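Local atomic coordinates of endo alpha-1,4 polygalactosaminidase (Neosartorya fumigata, PDB entry 6OJ1), a protein that cleaves alpha-1,4-linked galactosamine polymers from within the chain as an endo-acting glycoside hydrolase, and so disrupts microbial biofilms. Residues S70-L75 with R80-Y85; L161-S166 with A189-P194; T263-K266 with N272-E275. One frame throughout, in Å; residues are numbered along the deposited sequence.

The three contacts follow one another along a single (beta/alpha)-barrel chain of family GH114. Contact 1 packs helix 69-77 on strand 81-87, contact 2 joins the start of helix 163-179 to the turn that follows strand 183-187, and contact 3 pairs strand 261-266 with strand 274-275 near the C-terminus. Contacts 1 and 3 reach the same sheet, with centres 18 Å apart and nearest atoms about 10 Å apart. Contact 2 lies across the chain's centre from both, its centre 29 Å from contact 1 and 28 Å from contact 3. The sugars near contacts 2 and 3 are glycans attached to the protein itself, not substrate.

Contact 1. Residues S70-L75 with R80-Y85; sequences STIAGL and RKVICY
Helix 69-77 and strand 81-87 are the returning half of a beta-alpha-beta unit of the barrel; their short segments approach to 8.1 Å, with N-to-C directions 145° apart, closer to antiparallel than to perpendicular. Val82 is the central side chain, pointing at the helix: its CG2 wedges between Leu75 and Ile72, while CG1 faces Ile72 alone. Val82 CG2 reaches CB of Leu75 at 3.7 Å and also touches Leu75 CD1, while CG2 of Ile72 comes within 4.0 Å of the same Val82 methyl. Ile72 and Val82 cross at about a right angle. With chi2 of Ile72 extended (169°), its CD1 reaches further along the strand to Cys84 SG, 4.1 Å away. At the other end the backbone closes the turn: Arg80 N donates to Leu75 O over 3.0 Å, from a point tilted 34° out of the carbonyl plane. The extended Arg80 chain then runs past Leu75, whose CD2 lies at the guanidinium edge, and NH1 is hydrogen-bonded to Thr53 O. Strand 81-87 sits between strands 59-63 and 144-148; Cys84 is tied to Cys142 by a disulfide, and Leu75 also packs against Leu50.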
loop_
_atom_site.group_PDB
_atom_site.type_symbol
_atom_site.label_atom_id
_atom_site.label_comp_id
_atom_site.label_asym_id
_atom_site.label_seq_id
_atom_site.Cartn_x
_atom_site.Cartn_y
_atom_site.Cartn_z
ATOM N N SER A 70 0.922 -10.566 18.007
ATOM C CA SER A 70 1.218 -11.993 17.968
ATOM C C SER A 70 1.145 -12.544 16.546
ATOM O O SER A 70 1.899 -13.457 16.189
ATOM C CB SER A 70 0.247 -12.738 18.885
ATOM O OG SER A 70 0.293 -14.128 18.635
ATOM N N THR A 71 0.221 -12.027 15.735
ATOM C CA THR A 71 0.141 -12.446 14.338
ATOM C C THR A 71 1.375 -12.004 13.564
ATOM O O THR A 71 1.948 -12.781 12.790
ATOM C CB THR A 71 -1.128 -11.872 13.696
ATOM O OG1 THR A 71 -2.284 -12.471 14.306
ATOM C CG2 THR A 71 -1.147 -12.128 12.191
ATOM N N ILE A 72 1.808 -10.766 13.787
ATOM C CA ILE A 72 2.974 -10.232 13.088
ATOM C C ILE A 72 4.233 -10.993 13.499
ATOM O O ILE A 72 5.021 -11.433 12.654
ATOM C CB ILE A 72 3.087 -8.720 13.358
ATOM C CG1 ILE A 72 1.873 -8.005 12.757
ATOM C CG2 ILE A 72 4.399 -8.149 12.790
ATOM C CD1 ILE A 72 1.739 -6.551 13.184
ATOM N N ALA A 73 4.426 -11.190 14.804
ATOM C CA ALA A 73 5.583 -11.949 15.264
ATOM C C ALA A 73 5.541 -13.389 14.760
ATOM O O ALA A 73 6.585 -13.975 14.442
ATOM C CB ALA A 73 5.653 -11.910 16.789
ATOM N N GLY A 74 4.346 -13.974 14.678
ATOM C CA GLY A 74 4.234 -15.343 14.190
ATOM C C GLY A 74 4.689 -15.482 12.748
ATOM O O GLY A 74 5.334 -16.471 12.382
ATOM N N LEU A 75 4.354 -14.493 11.912
ATOM C CA LEU A 75 4.854 -14.474 10.542
ATOM C C LEU A 75 6.373 -14.357 10.515
ATOM O O LEU A 75 7.049 -15.071 9.766
ATOM C CB LEU A 75 4.200 -13.328 9.766
ATOM C CG LEU A 75 2.738 -13.547 9.352
ATOM C CD1 LEU A 75 2.115 -12.243 8.885
ATOM C CD2 LEU A 75 2.610 -14.614 8.261
ATOM N N ARG A 80 9.084 -14.711 7.539
ATOM C CA ARG A 80 8.445 -13.795 6.614
ATOM C C ARG A 80 8.589 -12.356 7.094
ATOM O O ARG A 80 8.841 -12.090 8.270
ATOM C CB ARG A 80 6.979 -14.173 6.438
ATOM C CG ARG A 80 6.882 -15.495 5.706
ATOM C CD ARG A 80 5.529 -16.107 5.799
ATOM N NE ARG A 80 5.563 -17.479 5.296
ATOM C CZ ARG A 80 4.513 -18.291 5.307
ATOM N NH1 ARG A 80 3.359 -17.860 5.801
ATOM N NH2 ARG A 80 4.617 -19.528 4.834
ATOM N N LYS A 81 8.456 -11.430 6.154
ATOM C CA LYS A 81 8.420 -10.011 6.463
ATOM C C LYS A 81 6.978 -9.519 6.430
ATOM O O LYS A 81 6.160 -9.995 5.638
ATOM C CB LYS A 81 9.272 -9.221 5.468
ATOM C CG LYS A 81 10.791 -9.493 5.557
ATOM C CD LYS A 81 11.421 -8.834 6.786
ATOM C CE LYS A 81 12.943 -9.017 6.824
ATOM N NZ LYS A 81 13.301 -10.442 7.080
ATOM N N VAL A 82 6.665 -8.548 7.291
ATOM C CA VAL A 82 5.300 -8.048 7.427
ATOM C C VAL A 82 5.276 -6.561 7.092
ATOM O O VAL A 82 5.949 -5.751 7.748
ATOM C CB VAL A 82 4.730 -8.300 8.831
ATOM C CG1 VAL A 82 3.275 -7.828 8.892
ATOM C CG2 VAL A 82 4.843 -9.777 9.203
ATOM N N ILE A 83 4.496 -6.210 6.075
ATOM C CA ILE A 83 4.196 -4.827 5.723
ATOM C C ILE A 83 2.826 -4.522 6.298
ATOM O O ILE A 83 1.895 -5.319 6.144
ATOM C CB ILE A 83 4.202 -4.622 4.197
ATOM C CG1 ILE A 83 5.597 -4.866 3.618
ATOM C CG2 ILE A 83 3.736 -3.206 3.822
ATOM C CD1 ILE A 83 5.641 -4.810 2.075
ATOM N N CYS A 84 2.698 -3.382 6.968
ATOM C CA CYS A 84 1.459 -3.011 7.633
ATOM C C CYS A 84 0.787 -1.908 6.831
ATOM O O CYS A 84 1.333 -0.799 6.694
ATOM C CB CYS A 84 1.734 -2.576 9.069
ATOM S SG CYS A 84 2.253 -4.020 10.049
ATOM N N TYR A 85 -0.377 -2.234 6.291
ATOM C CA TYR A 85 -1.190 -1.319 5.498
ATOM C C TYR A 85 -1.933 -0.338 6.403
ATOM O O TYR A 85 -2.505 -0.728 7.422
ATOM C CB TYR A 85 -2.195 -2.132 4.663
ATOM C CG TYR A 85 -3.310 -1.286 4.080
ATOM C CD1 TYR A 85 -4.470 -1.020 4.810
ATOM C CD2 TYR A 85 -3.183 -0.722 2.819
ATOM C CE1 TYR A 85 -5.484 -0.200 4.292
ATOM C CE2 TYR A 85 -4.184 0.079 2.293
ATOM C CZ TYR A 85 -5.333 0.341 3.034
ATOM O OH TYR A 85 -6.326 1.157 2.526
#

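Contact 2. Residues L161-S166 with A189-P194; sequences LTQADS and AGDIIP. With NAG (2-acetamido-2-deoxy-beta-D-glucopyranose), chain E.
Ile192 meets the first turn of helix 163-179 with two separate carbons. Its CG2 lies 4.0 Å from Gln163 CB, and its CD1 lies 4.0 Å from Ser166 CB, one helical turn further on. The branch reaching Ser166 leaves CB with CG1 between the backbone N and the carbonyl carbon (chi1 70°) and then runs out extended, while CG2 is turned to Gln163. The Gln163 side chain runs antiparallel to that of Ile192; extended beyond CG, it brings its amide to Asp191. There NE2 rests 3.8 Å from Asp191 CB, with the amide and carboxylate planes only 10° apart. Two waters can link the segments, though each has more acceptors in reach than protons to give: one lies 2.7 Å from Asp191 O and 3.3 Å from Gln163 OE1, and the second is 2.8 Å from Gln163 OE1, with a weak bond to Asp191 O.

Behind this first shell, Ser166 OG is hydrogen-bonded to Val150 O, and Tyr153 touches both Gln163 and Ser166. Ile192 leans on Leu186 of strand 183-187. The helix start is fixed by a capping box: Thr162 OG1 accepts from Asp165 N at 3.1 Å, and Asp165 OD2 takes Thr162 N from above the carboxylate plane, 40° out of it. On the other segment, Ile192 N bonds to Ala189 O in the short 3-10 turn 190-192. Beyond it, Pro194 O lies 3.6 Å from O4 of an N-acetylglucosamine of an attached glycan, a sugar that is hydrogen-bonded to Ser195 OG. The contact joins the capped N-terminus of helix 163-179 to the turn leaving strand 183-187, the strand that follows this helix in the (beta/alpha)-barrel.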
loop_
_atom_site.group_PDB
_atom_site.type_symbol
_atom_site.label_atom_id
_atom_site.label_comp_id
_atom_site.label_asym_id
_atom_site.label_seq_id
_atom_site.Cartn_x
_atom_site.Cartn_y
_atom_site.Cartn_z
ATOM N N LEU A 161 -5.831 19.507 -3.446
ATOM C CA LEU A 161 -4.591 18.758 -3.281
ATOM C C LEU A 161 -3.795 18.708 -4.581
ATOM O O LEU A 161 -4.354 18.574 -5.675
ATOM C CB LEU A 161 -4.899 17.330 -2.812
ATOM C CG LEU A 161 -5.467 17.166 -1.404
ATOM C CD1 LEU A 161 -5.717 15.690 -1.151
ATOM C CD2 LEU A 161 -4.535 17.761 -0.333
ATOM N N THR A 162 -2.473 18.797 -4.456
ATOM C CA THR A 162 -1.574 18.840 -5.600
ATOM C C THR A 162 -0.543 17.717 -5.520
ATOM O O THR A 162 -0.336 17.094 -4.478
ATOM C CB THR A 162 -0.826 20.178 -5.671
ATOM O OG1 THR A 162 0.026 20.281 -4.521
ATOM C CG2 THR A 162 -1.801 21.357 -5.721
ATOM N N GLN A 163 0.163 17.521 -6.637
ATOM C CA GLN A 163 1.282 16.587 -6.642
ATOM C C GLN A 163 2.351 16.985 -5.632
ATOM O O GLN A 163 2.885 16.127 -4.919
ATOM C CB GLN A 163 1.861 16.491 -8.051
ATOM C CG GLN A 163 0.913 15.807 -9.028
ATOM C CD GLN A 163 1.557 15.535 -10.367
ATOM O OE1 GLN A 163 2.782 15.531 -10.491
ATOM N NE2 GLN A 163 0.736 15.332 -11.385
ATOM N N ALA A 164 2.658 18.283 -5.534
ATOM C CA ALA A 164 3.644 18.728 -4.553
ATOM C C ALA A 164 3.192 18.413 -3.128
ATOM O O ALA A 164 4.016 18.088 -2.266
ATOM C CB ALA A 164 3.924 20.230 -4.715
ATOM N N ASP A 165 1.885 18.508 -2.859
ATOM C CA ASP A 165 1.394 18.144 -1.532
ATOM C C ASP A 165 1.697 16.681 -1.234
ATOM O O ASP A 165 2.157 16.343 -0.139
ATOM C CB ASP A 165 -0.116 18.392 -1.415
ATOM C CG ASP A 165 -0.488 19.859 -1.405
ATOM O OD1 ASP A 165 0.314 20.722 -0.982
ATOM O OD2 ASP A 165 -1.630 20.150 -1.810
ATOM N N SER A 166 1.457 15.804 -2.209
ATOM C CA SER A 166 1.695 14.379 -1.997
ATOM C C SER A 166 3.179 14.081 -1.860
ATOM O O SER A 166 3.569 13.215 -1.066
ATOM C CB SER A 166 1.093 13.581 -3.151
ATOM O OG SER A 166 -0.312 13.515 -2.998
ATOM N N ALA A 189 0.145 6.335 -7.558
ATOM C CA ALA A 189 0.700 7.696 -7.601
ATOM C C ALA A 189 1.892 7.790 -8.546
ATOM O O ALA A 189 2.907 8.419 -8.234
ATOM C CB ALA A 189 1.085 8.168 -6.192
ATOM N N GLY A 190 1.759 7.178 -9.730
ATOM C CA GLY A 190 2.880 7.098 -10.653
ATOM C C GLY A 190 3.485 8.441 -11.043
ATOM O O GLY A 190 4.683 8.523 -11.331
ATOM N N ASP A 191 2.668 9.503 -11.085
ATOM C CA ASP A 191 3.167 10.808 -11.536
ATOM C C ASP A 191 4.258 11.369 -10.634
ATOM O O ASP A 191 5.081 12.173 -11.101
ATOM C CB ASP A 191 2.023 11.816 -11.631
ATOM C CG ASP A 191 1.090 11.524 -12.781
ATOM O OD1 ASP A 191 1.571 11.464 -13.931
ATOM O OD2 ASP A 191 -0.120 11.342 -12.537
ATOM N N ILE A 192 4.285 10.991 -9.351
ATOM C CA ILE A 192 5.243 11.577 -8.406
ATOM C C ILE A 192 6.440 10.673 -8.138
ATOM O O ILE A 192 7.285 11.014 -7.296
ATOM C CB ILE A 192 4.590 11.978 -7.065
ATOM C CG1 ILE A 192 4.160 10.761 -6.221
ATOM C CG2 ILE A 192 3.400 12.924 -7.289
ATOM C CD1 ILE A 192 3.803 11.115 -4.764
ATOM N N ILE A 193 6.543 9.534 -8.835
ATOM C CA ILE A 193 7.657 8.608 -8.608
ATOM C C ILE A 193 9.018 9.306 -8.575
ATOM O O ILE A 193 9.783 9.062 -7.631
ATOM C CB ILE A 193 7.615 7.469 -9.636
ATOM C CG1 ILE A 193 6.454 6.504 -9.352
ATOM C CG2 ILE A 193 8.960 6.725 -9.649
ATOM C CD1 ILE A 193 6.215 5.576 -10.562
ATOM N N PRO A 194 9.396 10.136 -9.563
ATOM C CA PRO A 194 10.753 10.710 -9.551
ATOM C C PRO A 194 11.087 11.462 -8.280
ATOM O O PRO A 194 12.254 11.502 -7.882
ATOM C CB PRO A 194 10.738 11.669 -10.754
ATOM C CG PRO A 194 9.707 11.139 -11.646
ATOM C CD PRO A 194 8.641 10.573 -10.751
HETATM C C1 NAG E . 13.067 15.908 -7.375
HETATM C C2 NAG E . 12.289 16.168 -8.663
HETATM C C3 NAG E . 12.452 14.981 -9.615
HETATM C C4 NAG E . 13.927 14.652 -9.855
HETATM C C5 NAG E . 14.689 14.582 -8.523
HETATM C C6 NAG E . 16.186 14.457 -8.687
HETATM C C7 NAG E . 10.384 17.674 -8.283
HETATM C C8 NAG E . 8.911 17.781 -8.007
HETATM N N2 NAG E . 10.880 16.434 -8.393
HETATM O O3 NAG E . 11.796 15.288 -10.841
HETATM O O4 NAG E . 14.045 13.323 -10.355
HETATM O O5 NAG E . 14.451 15.733 -7.697
HETATM O O6 NAG E . 16.564 13.097 -8.849
HETATM O O7 NAG E . 11.090 18.667 -8.396
HETATM O O HOH W 1 4.987 14.393 -12.643
HETATM O O HOH W 2 5.512 15.349 -9.836
#

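Contact 3. Residues T263-K266 with N272-E275; sequences TVIK and NWVE
Ile265 and Glu275 form the antiparallel hydrogen-bonded pair of a beta hairpin that joins strand 261-266 to strand 274-275. Both backbone bonds are nearly straight: Ile265 N donates to Glu275 O at 3.0 Å (170° at the hydrogen), and Glu275 N returns to Ile265 O at 3.1 Å, on a lone pair. Ile265 O takes a further CA-H contact from Val274. Bends at chi2 (-71°) and chi3 fold the Lys266 chain back so that its buried NZ donates to Trp273 O at 2.9 Å from above the carbonyl plane, and weakly to Asn272 O. NZ is hydrogen-bonded to Ile44 O, Gln43 OE1 and Asn271 O as well, more acceptors than its three N-H can serve fully; the cluster of oxygens probably stabilises the charge. Asn272 O also accepts from Gln43 NE2, and Asn272 ND2 is satisfied by Asn51 OD1. Glu275 OE1 is hydrogen-bonded to Ser243 OG, and OE2 has a long, weak ion pair with Lys249 NZ. Val274 CG2 meets Val264 CG1 at 3.8 Å and Lys266 CD at 3.7 Å. The Trp273 and Ile265 side chains run side by side in the same direction, with Trp273 CH2 3.8 Å from Ile265 CG2 and the Lys266 carbonyl carbon at the ring edge.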
loop_
_atom_site.group_PDB
_atom_site.type_symbol
_atom_site.label_atom_id
_atom_site.label_comp_id
_atom_site.label_asym_id
_atom_site.label_seq_id
_atom_site.Cartn_x
_atom_site.Cartn_y
_atom_site.Cartn_z
ATOM N N THR A 263 3.568 -10.150 -8.902
ATOM C CA THR A 263 2.146 -10.053 -9.189
ATOM C C THR A 263 1.349 -10.973 -8.275
ATOM O O THR A 263 1.740 -12.120 -8.034
ATOM C CB THR A 263 1.869 -10.390 -10.654
ATOM O OG1 THR A 263 2.560 -9.449 -11.495
ATOM C CG2 THR A 263 0.372 -10.326 -10.943
ATOM N N VAL A 264 0.236 -10.450 -7.753
ATOM C CA VAL A 264 -0.822 -11.269 -7.170
ATOM C C VAL A 264 -2.120 -10.993 -7.917
ATOM O O VAL A 264 -2.412 -9.849 -8.286
ATOM C CB VAL A 264 -1.018 -11.019 -5.659
ATOM C CG1 VAL A 264 0.107 -11.653 -4.869
ATOM C CG2 VAL A 264 -1.142 -9.512 -5.359
ATOM N N ILE A 265 -2.901 -12.045 -8.129
ATOM C CA ILE A 265 -4.267 -11.928 -8.618
ATOM C C ILE A 265 -5.184 -12.042 -7.412
ATOM O O ILE A 265 -5.088 -13.011 -6.648
ATOM C CB ILE A 265 -4.559 -13.012 -9.668
ATOM C CG1 ILE A 265 -3.684 -12.768 -10.903
ATOM C CG2 ILE A 265 -6.019 -13.038 -10.031
ATOM C CD1 ILE A 265 -3.463 -13.998 -11.735
ATOM N N LYS A 266 -6.045 -11.038 -7.205
ATOM C CA LYS A 266 -6.815 -10.933 -5.970
ATOM C C LYS A 266 -8.273 -10.617 -6.280
ATOM O O LYS A 266 -8.610 -10.111 -7.355
ATOM C CB LYS A 266 -6.251 -9.826 -5.029
ATOM C CG LYS A 266 -4.803 -10.011 -4.614
ATOM C CD LYS A 266 -4.683 -11.179 -3.631
ATOM C CE LYS A 266 -5.404 -10.885 -2.311
ATOM N NZ LYS A 266 -5.131 -12.005 -1.345
ATOM N N ASN A 272 -8.482 -13.384 1.680
ATOM C CA ASN A 272 -7.347 -14.311 1.602
ATOM C C ASN A 272 -7.055 -14.763 0.169
ATOM O O ASN A 272 -5.888 -14.975 -0.195
ATOM C CB ASN A 272 -7.598 -15.563 2.464
ATOM C CG ASN A 272 -7.283 -15.355 3.960
ATOM O OD1 ASN A 272 -6.320 -14.688 4.327
ATOM N ND2 ASN A 272 -8.092 -15.980 4.822
ATOM N N TRP A 273 -8.091 -14.980 -0.643
ATOM C CA TRP A 273 -7.909 -15.692 -1.909
ATOM C C TRP A 273 -6.837 -15.032 -2.766
ATOM O O TRP A 273 -6.798 -13.809 -2.891
ATOM C CB TRP A 273 -9.216 -15.740 -2.698
ATOM C CG TRP A 273 -9.044 -16.398 -4.034
ATOM C CD1 TRP A 273 -9.048 -17.739 -4.294
ATOM C CD2 TRP A 273 -8.819 -15.745 -5.288
ATOM N NE1 TRP A 273 -8.864 -17.960 -5.639
ATOM C CE2 TRP A 273 -8.708 -16.752 -6.267
ATOM C CE3 TRP A 273 -8.691 -14.404 -5.674
ATOM C CZ2 TRP A 273 -8.495 -16.465 -7.608
ATOM C CZ3 TRP A 273 -8.479 -14.119 -7.010
ATOM C CH2 TRP A 273 -8.373 -15.141 -7.960
ATOM N N VAL A 274 -5.970 -15.847 -3.370
ATOM C CA VAL A 274 -4.911 -15.311 -4.226
ATOM C C VAL A 274 -4.510 -16.372 -5.238
ATOM O O VAL A 274 -4.534 -17.572 -4.952
ATOM C CB VAL A 274 -3.693 -14.832 -3.392
ATOM C CG1 VAL A 274 -3.113 -15.963 -2.558
ATOM C CG2 VAL A 274 -2.612 -14.222 -4.277
ATOM N N GLU A 275 -4.152 -15.926 -6.441
ATOM C CA GLU A 275 -3.478 -16.781 -7.406
ATOM C C GLU A 275 -2.189 -16.102 -7.834
ATOM O O GLU A 275 -2.074 -14.872 -7.794
ATOM C CB GLU A 275 -4.349 -17.083 -8.628
ATOM C CG GLU A 275 -5.400 -18.139 -8.356
ATOM C CD GLU A 275 -6.110 -18.600 -9.612
ATOM O OE1 GLU A 275 -7.089 -19.359 -9.470
ATOM O OE2 GLU A 275 -5.692 -18.216 -10.730
#